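Local coordinates for nitrogenase molybdenum-iron protein beta chain (Clostridium pasteurianum, PDB 4WES) that forms, with the alpha chain, the molybdenum-iron component of nitrogenase, which reduces dinitrogen to ammonium, and carries an [8Fe-7S] cluster shared between the two chains, at residues I35-S45 and P97-S108; A336-G344 and V377-V386. All blocks are in the same frame, centred on the assembly; numbering follows the deposited sequence.

Overall arrangement
Both contacts are largely buried and lie on opposite sides of the chain's centre, their centres about 37 Å apart and their nearest atoms about 16 Å apart. They have no strand or helix in common. Contact 1 joins two neighbouring strands of one parallel sheet, so main-chain hydrogen bonds carry most of it, and its C-terminal end runs into the cluster pocket beside the alpha chain. Contact 2, away from the annotated sites, sets strand 337-343 of another parallel sheet against its covering helix 374-383. Side chains do the work there: aromatic and aliphatic packing passes into a salt bridge where the partly exposed Glu-384 lies.

Contact 1: I35-S45 and P97-S108; sequences IHNCLPHSHGS and PDIIAVHTTCLS. With CLF (Fe(8)-S(7) cluster), chain H.
Asn-37 O takes two backbone donors, Asp-98 N at 2.8 Å and, more weakly, Ile-99 N. The side chains of Asn-37 and Asp-98 run side by side in the same direction, and Asn-37 ND2 donates to Asp-98 OD2 at 3.0 Å. That bond is nearly straight (169°) but reaches the oxygen from above the carboxylate plane, with the two flat groups turned 76° apart; Asp-98 OD1 forms a salt bridge with Lys-132. Parallel pairing follows, Leu-39 and His-41 each bonding in both directions to the facing strand, and His-43 N ends on His-103 O at 2.9 Å.

With CG lodged between its backbone N and carbonyl carbon (chi1 61°), His-103 lays its ring against the neighbouring strand. One face covers His-41 O and makes a CH-pi contact with Ser-42 CA, which is 4.0 Å from the ring centroid. In the plane of the ring, a water joins His-103 NE2 (2.8 Å) to Ser-42 OG. Beyond the strands, Thr-105 OG1 caps the next helix by accepting from Leu-107 N, and a second water links it to Ser-45 N. Cys-106 SG binds the iron FE6 of the [8Fe-7S] cluster, shared with the alpha chain, at 2.4 Å, together with Ser-141 OG, while Ser-45 OG lies 3.1 Å from sulfide S2A.

The two strands are the inner pair of a parallel sheet, flanked by 67-68 and 133-136. Helix 24-33 packs on the Pro-40 and His-103 face, helix 81-95 on that of Leu-39 and Ile-100.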
loop_
_atom_site.group_PDB
_atom_site.type_symbol
_atom_site.label_atom_id
_atom_site.label_comp_id
_atom_site.label_asym_id
_atom_site.label_seq_id
_atom_site.Cartn_x
_atom_site.Cartn_y
_atom_site.Cartn_z
ATOM N N ILE B 35 3.165 -8.165 30.285
ATOM C CA ILE B 35 3.065 -9.105 31.405
ATOM C C ILE B 35 1.620 -9.533 31.542
ATOM O O ILE B 35 0.734 -8.668 31.593
ATOM C CB ILE B 35 3.513 -8.456 32.730
ATOM C CG1 ILE B 35 4.921 -7.872 32.633
ATOM C CG2 ILE B 35 3.352 -9.452 33.875
ATOM C CD1 ILE B 35 5.289 -7.048 33.838
ATOM N N HIS B 36 1.351 -10.845 31.595
ATOM C CA HIS B 36 -0.020 -11.290 31.695
ATOM C C HIS B 36 -0.649 -10.857 33.035
ATOM O O HIS B 36 -0.016 -10.973 34.105
ATOM C CB HIS B 36 -0.056 -12.815 31.569
ATOM C CG HIS B 36 -1.421 -13.394 31.533
ATOM N ND1 HIS B 36 -2.308 -13.152 30.510
ATOM C CD2 HIS B 36 -2.057 -14.239 32.380
ATOM C CE1 HIS B 36 -3.440 -13.795 30.735
ATOM N NE2 HIS B 36 -3.306 -14.470 31.862
ATOM N N ASN B 37 -1.899 -10.384 32.981
ATOM C CA ASN B 37 -2.663 -10.024 34.171
ATOM C C ASN B 37 -1.995 -8.905 34.957
ATOM O O ASN B 37 -2.101 -8.821 36.170
ATOM C CB ASN B 37 -2.980 -11.243 35.057
ATOM C CG ASN B 37 -3.949 -12.180 34.419
ATOM O OD1 ASN B 37 -4.476 -11.913 33.328
ATOM N ND2 ASN B 37 -4.186 -13.315 35.104
ATOM N N CYS B 38 -1.337 -8.007 34.228
ATOM C CA CYS B 38 -0.691 -6.834 34.809
ATOM C C CYS B 38 -1.466 -5.563 34.518
ATOM O O CYS B 38 -1.836 -5.295 33.369
ATOM C CB CYS B 38 0.703 -6.693 34.219
ATOM S SG CYS B 38 1.633 -5.273 34.772
ATOM N N LEU B 39 -1.697 -4.759 35.559
ATOM C CA LEU B 39 -2.160 -3.407 35.349
ATOM C C LEU B 39 -0.963 -2.445 35.509
ATOM O O LEU B 39 -0.397 -2.330 36.599
ATOM C CB LEU B 39 -3.277 -3.011 36.329
ATOM C CG LEU B 39 -3.950 -1.682 36.051
ATOM C CD1 LEU B 39 -4.626 -1.679 34.699
ATOM C CD2 LEU B 39 -4.903 -1.330 37.167
ATOM N N PRO B 40 -0.583 -1.741 34.445
ATOM C CA PRO B 40 0.410 -0.674 34.587
ATOM C C PRO B 40 -0.136 0.439 35.476
ATOM O O PRO B 40 -1.340 0.747 35.416
ATOM C CB PRO B 40 0.605 -0.151 33.156
ATOM C CG PRO B 40 0.034 -1.225 32.266
ATOM C CD PRO B 40 -1.087 -1.836 33.060
ATOM N N HIS B 41 0.751 1.056 36.270
ATOM C CA HIS B 41 0.381 2.151 37.149
ATOM C C HIS B 41 1.328 3.302 36.989
ATOM O O HIS B 41 2.544 3.148 37.118
ATOM C CB HIS B 41 0.395 1.716 38.615
ATOM C CG HIS B 41 -0.071 2.781 39.537
ATOM N ND1 HIS B 41 -1.399 3.086 39.705
ATOM C CD2 HIS B 41 0.634 3.699 40.250
ATOM C CE1 HIS B 41 -1.490 4.118 40.516
ATOM N NE2 HIS B 41 -0.280 4.506 40.869
ATOM N N SER B 42 0.760 4.470 36.669
ATOM C CA SER B 42 1.523 5.695 36.476
ATOM C C SER B 42 1.527 6.516 37.751
ATOM O O SER B 42 0.505 7.062 38.172
ATOM C CB SER B 42 0.866 6.476 35.355
ATOM O OG SER B 42 1.547 7.703 35.115
ATOM N N HIS B 43 2.688 6.580 38.409
ATOM C CA HIS B 43 2.783 7.288 39.667
ATOM C C HIS B 43 3.167 8.763 39.413
ATOM O O HIS B 43 4.338 9.125 39.311
ATOM C CB HIS B 43 3.808 6.583 40.578
ATOM C CG HIS B 43 3.945 7.209 41.918
ATOM N ND1 HIS B 43 2.918 7.229 42.837
ATOM C CD2 HIS B 43 5.004 7.801 42.507
ATOM C CE1 HIS B 43 3.348 7.818 43.934
ATOM N NE2 HIS B 43 4.614 8.168 43.766
ATOM N N GLY B 44 2.159 9.590 39.267
ATOM C CA GLY B 44 2.321 10.993 38.958
ATOM C C GLY B 44 0.967 11.667 38.869
ATOM O O GLY B 44 -0.037 11.145 39.312
ATOM N N SER B 45 0.955 12.854 38.257
ATOM C CA SER B 45 -0.291 13.498 37.918
ATOM C C SER B 45 -0.938 12.746 36.757
ATOM O O SER B 45 -0.250 12.186 35.892
ATOM C CB SER B 45 -0.029 14.981 37.565
ATOM O OG SER B 45 -1.171 15.579 36.993
ATOM N N PRO B 97 -5.852 -7.118 39.264
ATOM C CA PRO B 97 -4.726 -7.645 38.511
ATOM C C PRO B 97 -3.969 -8.656 39.380
ATOM O O PRO B 97 -4.127 -8.660 40.606
ATOM C CB PRO B 97 -3.877 -6.394 38.258
ATOM C CG PRO B 97 -4.136 -5.560 39.462
ATOM C CD PRO B 97 -5.591 -5.766 39.786
ATOM N N ASP B 98 -3.102 -9.455 38.753
ATOM C CA ASP B 98 -2.185 -10.319 39.519
ATOM C C ASP B 98 -0.923 -9.546 39.935
ATOM O O ASP B 98 -0.261 -9.899 40.916
ATOM C CB ASP B 98 -1.822 -11.567 38.727
ATOM C CG ASP B 98 -2.979 -12.527 38.589
ATOM O OD1 ASP B 98 -3.989 -12.380 39.301
ATOM O OD2 ASP B 98 -2.865 -13.434 37.749
ATOM N N ILE B 99 -0.582 -8.512 39.151
ATOM C CA ILE B 99 0.612 -7.719 39.368
ATOM C C ILE B 99 0.331 -6.285 38.947
ATOM O O ILE B 99 -0.266 -6.045 37.907
ATOM C CB ILE B 99 1.832 -8.328 38.639
ATOM C CG1 ILE B 99 3.089 -7.513 38.894
ATOM C CG2 ILE B 99 1.582 -8.532 37.149
ATOM C CD1 ILE B 99 4.363 -8.209 38.445
ATOM N N ILE B 100 0.748 -5.348 39.799
ATOM C CA ILE B 100 0.748 -3.925 39.476
ATOM C C ILE B 100 2.183 -3.548 39.134
ATOM O O ILE B 100 3.080 -3.775 39.931
ATOM C CB ILE B 100 0.223 -3.081 40.651
ATOM C CG1 ILE B 100 -1.213 -3.479 41.019
ATOM C CG2 ILE B 100 0.321 -1.601 40.313
ATOM C CD1 ILE B 100 -1.740 -2.777 42.241
ATOM N N ALA B 101 2.391 -2.981 37.936
ATOM C CA ALA B 101 3.728 -2.587 37.526
ATOM C C ALA B 101 3.784 -1.062 37.486
ATOM O O ALA B 101 3.243 -0.426 36.595
ATOM C CB ALA B 101 4.071 -3.153 36.173
ATOM N N VAL B 102 4.433 -0.499 38.496
ATOM C CA VAL B 102 4.490 0.952 38.695
ATOM C C VAL B 102 5.654 1.562 37.915
ATOM O O VAL B 102 6.778 1.053 37.951
ATOM C CB VAL B 102 4.690 1.257 40.198
ATOM C CG1 VAL B 102 4.762 2.767 40.407
ATOM C CG2 VAL B 102 3.551 0.656 41.015
ATOM N N HIS B 103 5.381 2.681 37.242
ATOM C CA HIS B 103 6.432 3.521 36.723
ATOM C C HIS B 103 6.159 4.954 37.216
ATOM O O HIS B 103 5.126 5.204 37.864
ATOM C CB HIS B 103 6.512 3.444 35.184
ATOM C CG HIS B 103 5.259 3.896 34.488
ATOM N ND1 HIS B 103 4.289 3.029 34.043
ATOM C CD2 HIS B 103 4.792 5.139 34.207
ATOM C CE1 HIS B 103 3.313 3.730 33.475
ATOM N NE2 HIS B 103 3.590 5.007 33.578
ATOM N N THR B 104 7.105 5.862 36.961
ATOM C CA THR B 104 7.020 7.195 37.535
ATOM C C THR B 104 6.958 8.243 36.429
ATOM O O THR B 104 6.974 7.924 35.264
ATOM C CB THR B 104 8.168 7.432 38.508
ATOM O OG1 THR B 104 9.394 7.311 37.793
ATOM C CG2 THR B 104 8.121 6.436 39.660
ATOM N N THR B 105 6.876 9.491 36.824
ATOM C CA THR B 105 6.838 10.604 35.891
ATOM C C THR B 105 7.862 11.645 36.268
ATOM O O THR B 105 8.471 11.561 37.319
ATOM C CB THR B 105 5.450 11.279 35.817
ATOM O OG1 THR B 105 5.219 12.068 36.983
ATOM C CG2 THR B 105 4.313 10.263 35.638
ATOM N N CYS B 106 8.019 12.674 35.426
ATOM C CA CYS B 106 8.892 13.768 35.837
ATOM C C CYS B 106 8.477 14.390 37.169
ATOM O O CYS B 106 9.339 14.895 37.884
ATOM C CB CYS B 106 8.903 14.854 34.775
ATOM S SG CYS B 106 7.278 15.396 34.170
ATOM N N LEU B 107 7.186 14.357 37.512
ATOM C CA LEU B 107 6.737 14.954 38.768
ATOM C C LEU B 107 7.264 14.159 39.959
ATOM O O LEU B 107 7.907 14.718 40.861
ATOM C CB LEU B 107 5.220 14.969 38.822
ATOM C CG LEU B 107 4.600 15.565 40.074
ATOM C CD1 LEU B 107 5.163 16.940 40.434
ATOM C CD2 LEU B 107 3.094 15.613 39.971
ATOM N N SER B 108 6.987 12.853 39.989
ATOM C CA SER B 108 7.421 12.075 41.139
ATOM C C SER B 108 8.946 11.967 41.203
ATOM O O SER B 108 9.501 11.885 42.308
ATOM C CB SER B 108 6.719 10.727 41.153
ATOM O OG SER B 108 6.743 10.099 39.877
HETATM FE FE1 CLF H . 2.454 16.804 34.111
HETATM FE FE2 CLF H . 1.804 14.873 32.666
HETATM FE FE3 CLF H . 0.240 17.142 32.459
HETATM FE FE4 CLF H . 2.782 17.031 31.521
HETATM S S1 CLF H . 4.149 15.642 32.901
HETATM S S2A CLF H . 0.400 15.708 34.276
HETATM S S4A CLF H . 0.999 15.849 30.737
HETATM S S3A CLF H . 1.924 18.705 32.868
HETATM FE FE5 CLF H . 5.156 15.445 29.586
HETATM FE FE6 CLF H . 7.275 14.099 32.190
HETATM FE FE7 CLF H . 6.025 12.889 30.061
HETATM FE FE8 CLF H . 4.205 13.478 31.952
HETATM S S2B CLF H . 7.240 14.841 30.021
HETATM S S3B CLF H . 6.027 12.152 32.257
HETATM S S4B CLF H . 3.852 13.562 29.663
HETATM O O HOH W 1 2.104 7.201 32.593
HETATM O O HOH W 2 3.080 13.779 36.502
#

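Contact 2: A336-G344 and V377-V386; sequences AIPKYVVTG and VHQWIKNEGV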
loop_
_atom_site.group_PDB
_atom_site.type_symbol
_atom_site.label_atom_id
_atom_site.label_comp_id
_atom_site.label_asym_id
_atom_site.label_seq_id
_atom_site.Cartn_x
_atom_site.Cartn_y
_atom_site.Cartn_z
ATOM N N ALA B 336 20.134 0.850 -1.726
ATOM C CA ALA B 336 19.674 2.236 -1.561
ATOM C C ALA B 336 20.613 2.964 -0.569
ATOM O O ALA B 336 21.547 2.388 -0.005
ATOM C CB ALA B 336 18.219 2.254 -1.115
ATOM N N ILE B 337 20.310 4.234 -0.323
ATOM C CA ILE B 337 21.180 5.118 0.420
ATOM C C ILE B 337 20.455 5.709 1.619
ATOM O O ILE B 337 19.505 6.468 1.438
ATOM C CB ILE B 337 21.680 6.282 -0.485
ATOM C CG1 ILE B 337 22.487 5.744 -1.657
ATOM C CG2 ILE B 337 22.496 7.289 0.308
ATOM C CD1 ILE B 337 22.698 6.741 -2.773
ATOM N N PRO B 338 20.925 5.436 2.844
ATOM C CA PRO B 338 20.429 6.191 3.998
ATOM C C PRO B 338 21.039 7.572 3.939
ATOM O O PRO B 338 22.227 7.748 4.241
ATOM C CB PRO B 338 20.919 5.367 5.210
ATOM C CG PRO B 338 21.405 4.054 4.656
ATOM C CD PRO B 338 21.882 4.399 3.257
ATOM N N LYS B 339 20.245 8.530 3.478
ATOM C CA LYS B 339 20.701 9.883 3.192
ATOM C C LYS B 339 20.616 10.762 4.428
ATOM O O LYS B 339 21.560 11.487 4.737
ATOM C CB LYS B 339 19.889 10.440 2.035
ATOM C CG LYS B 339 20.189 11.872 1.684
ATOM C CD LYS B 339 21.609 12.060 1.263
ATOM C CE LYS B 339 21.766 13.459 0.685
ATOM N NZ LYS B 339 23.144 13.595 0.174
ATOM N N TYR B 340 19.466 10.726 5.089
ATOM C CA TYR B 340 19.217 11.495 6.328
ATOM C C TYR B 340 18.727 10.479 7.328
ATOM O O TYR B 340 17.761 9.783 7.065
ATOM C CB TYR B 340 18.178 12.593 6.138
ATOM C CG TYR B 340 18.506 13.580 5.043
ATOM C CD1 TYR B 340 19.788 14.108 4.888
ATOM C CD2 TYR B 340 17.550 13.987 4.123
ATOM C CE1 TYR B 340 20.087 14.980 3.864
ATOM C CE2 TYR B 340 17.842 14.881 3.109
ATOM C CZ TYR B 340 19.118 15.375 3.001
ATOM O OH TYR B 340 19.454 16.241 1.979
ATOM N N VAL B 341 19.388 10.391 8.480
ATOM C CA VAL B 341 19.136 9.315 9.452
ATOM C C VAL B 341 19.111 9.951 10.839
ATOM O O VAL B 341 20.147 10.417 11.316
ATOM C CB VAL B 341 20.185 8.204 9.369
ATOM C CG1 VAL B 341 19.701 7.003 10.157
ATOM C CG2 VAL B 341 20.491 7.794 7.940
ATOM N N VAL B 342 17.938 9.949 11.479
ATOM C CA VAL B 342 17.740 10.680 12.722
ATOM C C VAL B 342 17.022 9.873 13.768
ATOM O O VAL B 342 16.048 9.171 13.468
ATOM C CB VAL B 342 16.972 11.995 12.442
ATOM C CG1 VAL B 342 16.547 12.701 13.718
ATOM C CG2 VAL B 342 17.836 12.912 11.601
ATOM N N THR B 343 17.481 9.998 15.015
ATOM C CA THR B 343 16.690 9.568 16.154
ATOM C C THR B 343 16.583 10.709 17.153
ATOM O O THR B 343 17.543 11.484 17.297
ATOM C CB THR B 343 17.285 8.319 16.837
ATOM O OG1 THR B 343 16.407 7.911 17.905
ATOM C CG2 THR B 343 18.642 8.526 17.403
ATOM N N GLY B 344 15.469 10.772 17.861
ATOM C CA GLY B 344 15.353 11.678 18.988
ATOM C C GLY B 344 15.928 11.148 20.279
ATOM O O GLY B 344 16.077 11.890 21.242
ATOM N N VAL B 377 14.986 17.356 9.689
ATOM C CA VAL B 377 15.029 16.555 8.494
ATOM C C VAL B 377 14.326 17.288 7.353
ATOM O O VAL B 377 14.749 17.201 6.197
ATOM C CB VAL B 377 14.499 15.142 8.729
ATOM C CG1 VAL B 377 14.511 14.347 7.424
ATOM C CG2 VAL B 377 15.392 14.429 9.718
ATOM N N HIS B 378 13.210 17.950 7.663
ATOM C CA HIS B 378 12.538 18.715 6.619
ATOM C C HIS B 378 13.480 19.763 6.022
ATOM O O HIS B 378 13.566 19.919 4.797
ATOM C CB HIS B 378 11.250 19.316 7.147
ATOM C CG HIS B 378 10.395 19.883 6.068
ATOM N ND1 HIS B 378 9.309 20.665 6.354
ATOM C CD2 HIS B 378 10.447 19.756 4.715
ATOM C CE1 HIS B 378 8.737 21.017 5.215
ATOM N NE2 HIS B 378 9.401 20.454 4.205
ATOM N N GLN B 379 14.163 20.510 6.881
ATOM C CA GLN B 379 15.124 21.504 6.372
ATOM C C GLN B 379 16.164 20.856 5.469
ATOM O O GLN B 379 16.514 21.409 4.405
ATOM C CB GLN B 379 15.825 22.257 7.493
ATOM C CG GLN B 379 14.887 23.110 8.330
ATOM C CD GLN B 379 15.652 24.263 8.996
ATOM O OE1 GLN B 379 16.429 24.061 9.918
ATOM N NE2 GLN B 379 15.465 25.443 8.465
ATOM N N TRP B 380 16.700 19.712 5.871
ATOM C CA TRP B 380 17.688 19.041 5.038
ATOM C C TRP B 380 17.109 18.674 3.674
ATOM O O TRP B 380 17.782 18.860 2.654
ATOM C CB TRP B 380 18.224 17.795 5.736
ATOM C CG TRP B 380 18.845 18.048 7.062
ATOM C CD1 TRP B 380 19.230 19.257 7.614
ATOM C CD2 TRP B 380 19.158 17.061 8.025
ATOM N NE1 TRP B 380 19.745 19.060 8.870
ATOM C CE2 TRP B 380 19.698 17.718 9.146
ATOM C CE3 TRP B 380 19.021 15.669 8.049
ATOM C CZ2 TRP B 380 20.122 17.022 10.271
ATOM C CZ3 TRP B 380 19.436 14.987 9.162
ATOM C CH2 TRP B 380 19.985 15.663 10.249
ATOM N N ILE B 381 15.884 18.154 3.676
ATOM C CA ILE B 381 15.222 17.773 2.434
ATOM C C ILE B 381 15.050 18.958 1.502
ATOM O O ILE B 381 15.189 18.828 0.296
ATOM C CB ILE B 381 13.895 17.075 2.744
ATOM C CG1 ILE B 381 14.171 15.677 3.306
ATOM C CG2 ILE B 381 13.002 16.998 1.535
ATOM C CD1 ILE B 381 12.964 15.015 3.952
ATOM N N LYS B 382 14.763 20.132 2.076
ATOM C CA LYS B 382 14.634 21.321 1.237
ATOM C C LYS B 382 15.933 21.720 0.537
ATOM O O LYS B 382 15.905 22.423 -0.484
ATOM C CB LYS B 382 14.138 22.511 2.062
ATOM C CG LYS B 382 12.709 22.370 2.542
ATOM C CD LYS B 382 12.331 23.525 3.450
ATOM C CE LYS B 382 10.867 23.455 3.797
ATOM N NZ LYS B 382 10.016 23.593 2.576
ATOM N N ASN B 383 17.059 21.311 1.114
ATOM C CA ASN B 383 18.361 21.570 0.512
ATOM C C ASN B 383 18.822 20.502 -0.454
ATOM O O ASN B 383 19.480 20.826 -1.442
ATOM C CB ASN B 383 19.386 21.825 1.604
ATOM C CG ASN B 383 19.196 23.186 2.233
ATOM O OD1 ASN B 383 19.753 24.159 1.748
ATOM N ND2 ASN B 383 18.404 23.266 3.284
ATOM N N GLU B 384 18.492 19.242 -0.189
ATOM C CA GLU B 384 18.735 18.171 -1.155
ATOM C C GLU B 384 17.635 17.121 -0.924
ATOM O O GLU B 384 17.508 16.571 0.179
ATOM C CB GLU B 384 20.119 17.541 -0.988
ATOM C CG GLU B 384 20.349 16.429 -1.999
ATOM C CD GLU B 384 21.664 15.699 -1.839
ATOM O OE1 GLU B 384 22.510 16.125 -0.994
ATOM O OE2 GLU B 384 21.849 14.654 -2.534
ATOM N N GLY B 385 16.828 16.895 -1.945
ATOM C CA GLY B 385 15.682 16.033 -1.830
ATOM C C GLY B 385 16.032 14.568 -1.680
ATOM O O GLY B 385 17.146 14.142 -1.916
ATOM N N VAL B 386 14.993 13.787 -1.379
ATOM C CA VAL B 386 15.101 12.335 -1.256
ATOM C C VAL B 386 14.020 11.650 -2.052
ATOM O O VAL B 386 13.104 12.289 -2.565
ATOM C CB VAL B 386 15.048 11.876 0.215
ATOM C CG1 VAL B 386 16.224 12.447 1.008
ATOM C CG2 VAL B 386 13.734 12.261 0.875
HETATM O O HOH W 3 22.713 17.321 1.640
#
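Trp-380 CB sits over the centre of one face of the Tyr-340 ring, a CH-pi contact 3.8 Å from the ring centroid, and CG of the preceding Lys-339 covers the centre of the opposite face. The side chains of Tyr-340 and Trp-380 run alongside each other, pointing in opposing senses. Their ring planes are inclined at 58°, with Tyr-340 CD1 and Trp-380 CE3 the near atoms, 3.6 Å apart. Tyr-340 CB lies in the plane of the indole, at its edge. Val-386 CG1 and Ile-381 CG1 approach the CD2 and CE2 side of the phenol.

At the far end of the ring, Tyr-340 OH donates to Glu-384 O at 2.7 Å. That carbonyl oxygen lies in the ring plane, so the bond and the two covered faces together fix the rotation of the phenol. The chain of Lys-339 bends at its second torsion (chi2 61°) and crosses the extended Glu-384 at about a right angle. Its NZ forms a salt bridge with Glu-384 OE1 at 2.9 Å, arriving from above the carboxylate plane, and also donates to Gly-365 O; Glu-384 OE2 pairs with Lys-314. A water donates to Glu-384 OE1 and, weakly, to Tyr-340 OH.

Further along the strand, Val-342 CG2 presses tightly on Val-377 CG2 (3.4 Å) and touches Trp-380 CZ3 at 3.6 Å. Helices 321-333 and 348-360 pack against Pro-338 and Val-341. Helix 374-383, which follows strand 367-370 and leads into strand 388-391 along the chain, covers a five-stranded parallel sheet whose strands, numbered along the chain, lie in the order 3-2-1-4-5, as in a Rossmann-like alpha/beta domain.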